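Long-range contact in protein ppBat (Bacteroides thetaiotaomicron VPI-5482, PDB 3CNE), which binds flavins such as lumichrome, riboflavin, FMN and FAD as a homodimer and may serve to store them: residues A[92-97]-A[117-122]. Numbering follows the deposited sequence.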
loop_
_atom_site.group_PDB
_atom_site.type_symbol
_atom_site.label_atom_id
_atom_site.label_comp_id
_atom_site.label_asym_id
_atom_site.label_seq_id
_atom_site.Cartn_x
_atom_site.Cartn_y
_atom_site.Cartn_z
ATOM N N ASP A 92 -14.359 19.017 -9.769
ATOM C CA ASP A 92 -13.077 19.553 -9.315
ATOM C C ASP A 92 -11.890 18.743 -9.820
ATOM O O ASP A 92 -10.907 19.315 -10.243
ATOM C CB ASP A 92 -13.020 19.661 -7.803
ATOM C CG ASP A 92 -14.029 20.651 -7.241
ATOM O OD1 ASP A 92 -14.546 21.505 -8.016
ATOM O OD2 ASP A 92 -14.309 20.565 -6.017
ATOM N N LEU A 93 -11.979 17.416 -9.776
ATOM C CA LEU A 93 -10.919 16.555 -10.322
ATOM C C LEU A 93 -10.479 16.941 -11.751
ATOM O O LEU A 93 -9.293 17.063 -12.028
ATOM C CB LEU A 93 -11.359 15.083 -10.314
ATOM C CG LEU A 93 -10.269 14.088 -10.731
ATOM C CD1 LEU A 93 -9.034 14.215 -9.849
ATOM C CD2 LEU A 93 -10.787 12.657 -10.668
HETATM N N MSE A 94 -11.459 17.077 -12.641
HETATM C CA MSE A 94 -11.235 17.450 -14.033
HETATM C C MSE A 94 -10.566 18.807 -14.127
HETATM O O MSE A 94 -9.609 18.983 -14.886
HETATM C CB MSE A 94 -12.552 17.471 -14.809
HETATM C CG MSE A 94 -13.197 16.103 -14.959
HETATM SE SE MSE A 94 -12.167 14.913 -16.140
HETATM C CE MSE A 94 -10.937 14.056 -14.867
ATOM N N GLU A 95 -11.081 19.757 -13.353
ATOM C CA GLU A 95 -10.536 21.098 -13.289
ATOM C C GLU A 95 -9.062 21.073 -12.869
ATOM O O GLU A 95 -8.192 21.662 -13.526
ATOM C CB GLU A 95 -11.330 21.942 -12.286
ATOM C CG GLU A 95 -11.063 23.430 -12.462
ATOM C CD GLU A 95 -11.646 24.305 -11.363
ATOM O OE1 GLU A 95 -12.859 24.146 -11.038
ATOM O OE2 GLU A 95 -10.874 25.176 -10.853
ATOM N N VAL A 96 -8.797 20.381 -11.775
ATOM C CA VAL A 96 -7.452 20.320 -11.203
ATOM C C VAL A 96 -6.468 19.624 -12.127
ATOM O O VAL A 96 -5.323 20.041 -12.243
ATOM C CB VAL A 96 -7.464 19.664 -9.800
ATOM C CG1 VAL A 96 -6.068 19.223 -9.402
ATOM C CG2 VAL A 96 -8.063 20.648 -8.748
ATOM N N ILE A 97 -6.910 18.569 -12.797
ATOM C CA ILE A 97 -6.009 17.831 -13.701
ATOM C C ILE A 97 -5.686 18.688 -14.927
ATOM O O ILE A 97 -4.532 18.737 -15.385
ATOM C CB ILE A 97 -6.599 16.507 -14.130
ATOM C CG1 ILE A 97 -6.566 15.504 -12.959
ATOM C CG2 ILE A 97 -5.880 15.949 -15.340
ATOM C CD1 ILE A 97 -7.405 14.277 -13.257
ATOM N N PHE A 117 -6.533 11.652 -17.108
ATOM C CA PHE A 117 -5.749 12.657 -17.810
ATOM C C PHE A 117 -6.329 12.916 -19.205
ATOM O O PHE A 117 -6.556 14.072 -19.566
ATOM C CB PHE A 117 -4.257 12.244 -17.899
ATOM C CG PHE A 117 -3.541 12.154 -16.559
ATOM C CD1 PHE A 117 -4.030 12.802 -15.427
ATOM C CD2 PHE A 117 -2.339 11.443 -16.453
ATOM C CE1 PHE A 117 -3.326 12.731 -14.184
ATOM C CE2 PHE A 117 -1.637 11.368 -15.231
ATOM C CZ PHE A 117 -2.143 12.009 -14.095
ATOM N N ASP A 118 -6.591 11.844 -19.962
ATOM C CA ASP A 118 -7.088 11.946 -21.326
ATOM C C ASP A 118 -8.363 12.765 -21.414
ATOM O O ASP A 118 -8.498 13.602 -22.312
ATOM C CB ASP A 118 -7.315 10.560 -21.958
ATOM C CG ASP A 118 -7.981 10.641 -23.368
ATOM O OD1 ASP A 118 -8.705 11.611 -23.666
ATOM O OD2 ASP A 118 -7.815 9.740 -24.201
ATOM N N PHE A 119 -9.279 12.530 -20.472
ATOM C CA PHE A 119 -10.575 13.211 -20.435
ATOM C C PHE A 119 -10.419 14.720 -20.502
ATOM O O PHE A 119 -11.287 15.420 -21.034
ATOM C CB PHE A 119 -11.354 12.842 -19.154
ATOM C CG PHE A 119 -11.938 11.447 -19.150
ATOM C CD1 PHE A 119 -11.987 10.680 -20.299
ATOM C CD2 PHE A 119 -12.506 10.935 -17.981
ATOM C CE1 PHE A 119 -12.553 9.409 -20.286
ATOM C CE2 PHE A 119 -13.069 9.678 -17.947
ATOM C CZ PHE A 119 -13.103 8.908 -19.101
ATOM N N THR A 120 -9.325 15.224 -19.940
ATOM C CA THR A 120 -9.082 16.661 -19.915
ATOM C C THR A 120 -8.372 17.121 -21.193
ATOM O O THR A 120 -8.216 18.313 -21.406
ATOM C CB THR A 120 -8.241 17.099 -18.680
ATOM O OG1 THR A 120 -6.893 16.684 -18.866
ATOM C CG2 THR A 120 -8.796 16.476 -17.378
ATOM N N GLY A 121 -7.956 16.184 -22.036
ATOM C CA GLY A 121 -7.238 16.526 -23.263
ATOM C C GLY A 121 -5.735 16.771 -23.139
ATOM O O GLY A 121 -5.030 16.819 -24.150
ATOM N N ILE A 122 -5.228 16.902 -21.910
ATOM C CA ILE A 122 -3.825 17.281 -21.722
ATOM C C ILE A 122 -2.849 16.263 -22.311
ATOM O O ILE A 122 -1.660 16.555 -22.483
ATOM C CB ILE A 122 -3.470 17.553 -20.233
ATOM C CG1 ILE A 122 -3.695 16.287 -19.380
ATOM C CG2 ILE A 122 -4.241 18.777 -19.724
ATOM C CD1 ILE A 122 -3.119 16.373 -17.984
#
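A chi1 of -73° sets Ile-97 CG1 beside the backbone N and CG2 anti to it, while a chi1 of 73° sets Thr-120 OG1 between the backbone N and the carbonyl carbon and leaves CG2 anti to the latter; the two CG2 methyls meet 3.6 Å apart. They join helix 88-102 to the C-terminal end of helix 113-119 in the alpha/beta fold of the DJ-1/PfpI family, where strand 106-110 connects these helices. Beta-branching suits Ile-97 to this place: its CG2 also touches CD1 of the Phe-117 ring obliquely and CD1 of Ile-122. Phe-117, large and apolar, turns its ring onto Leu-70 and Phe-72 of strand 69-73. One turn before Ile-97, the unbranched chain of Met-94, a selenomethionine, bends at chi2 and chi3, bringing SE within 3.7 Å of CB of Phe-119, near the plane of that ring. Thr-120 CG2 also lies 3.6 Å from Met-94 O; a serine here would keep the hydroxyl but probably leave a gap between Met-94 and Ile-97 where the methyl now sits. Thr-120 OG1 turns back toward its own backbone, donating in the carbonyl plane to Phe-117 O at 2.7 Å, an oxygen that also accepts from Thr-120 N.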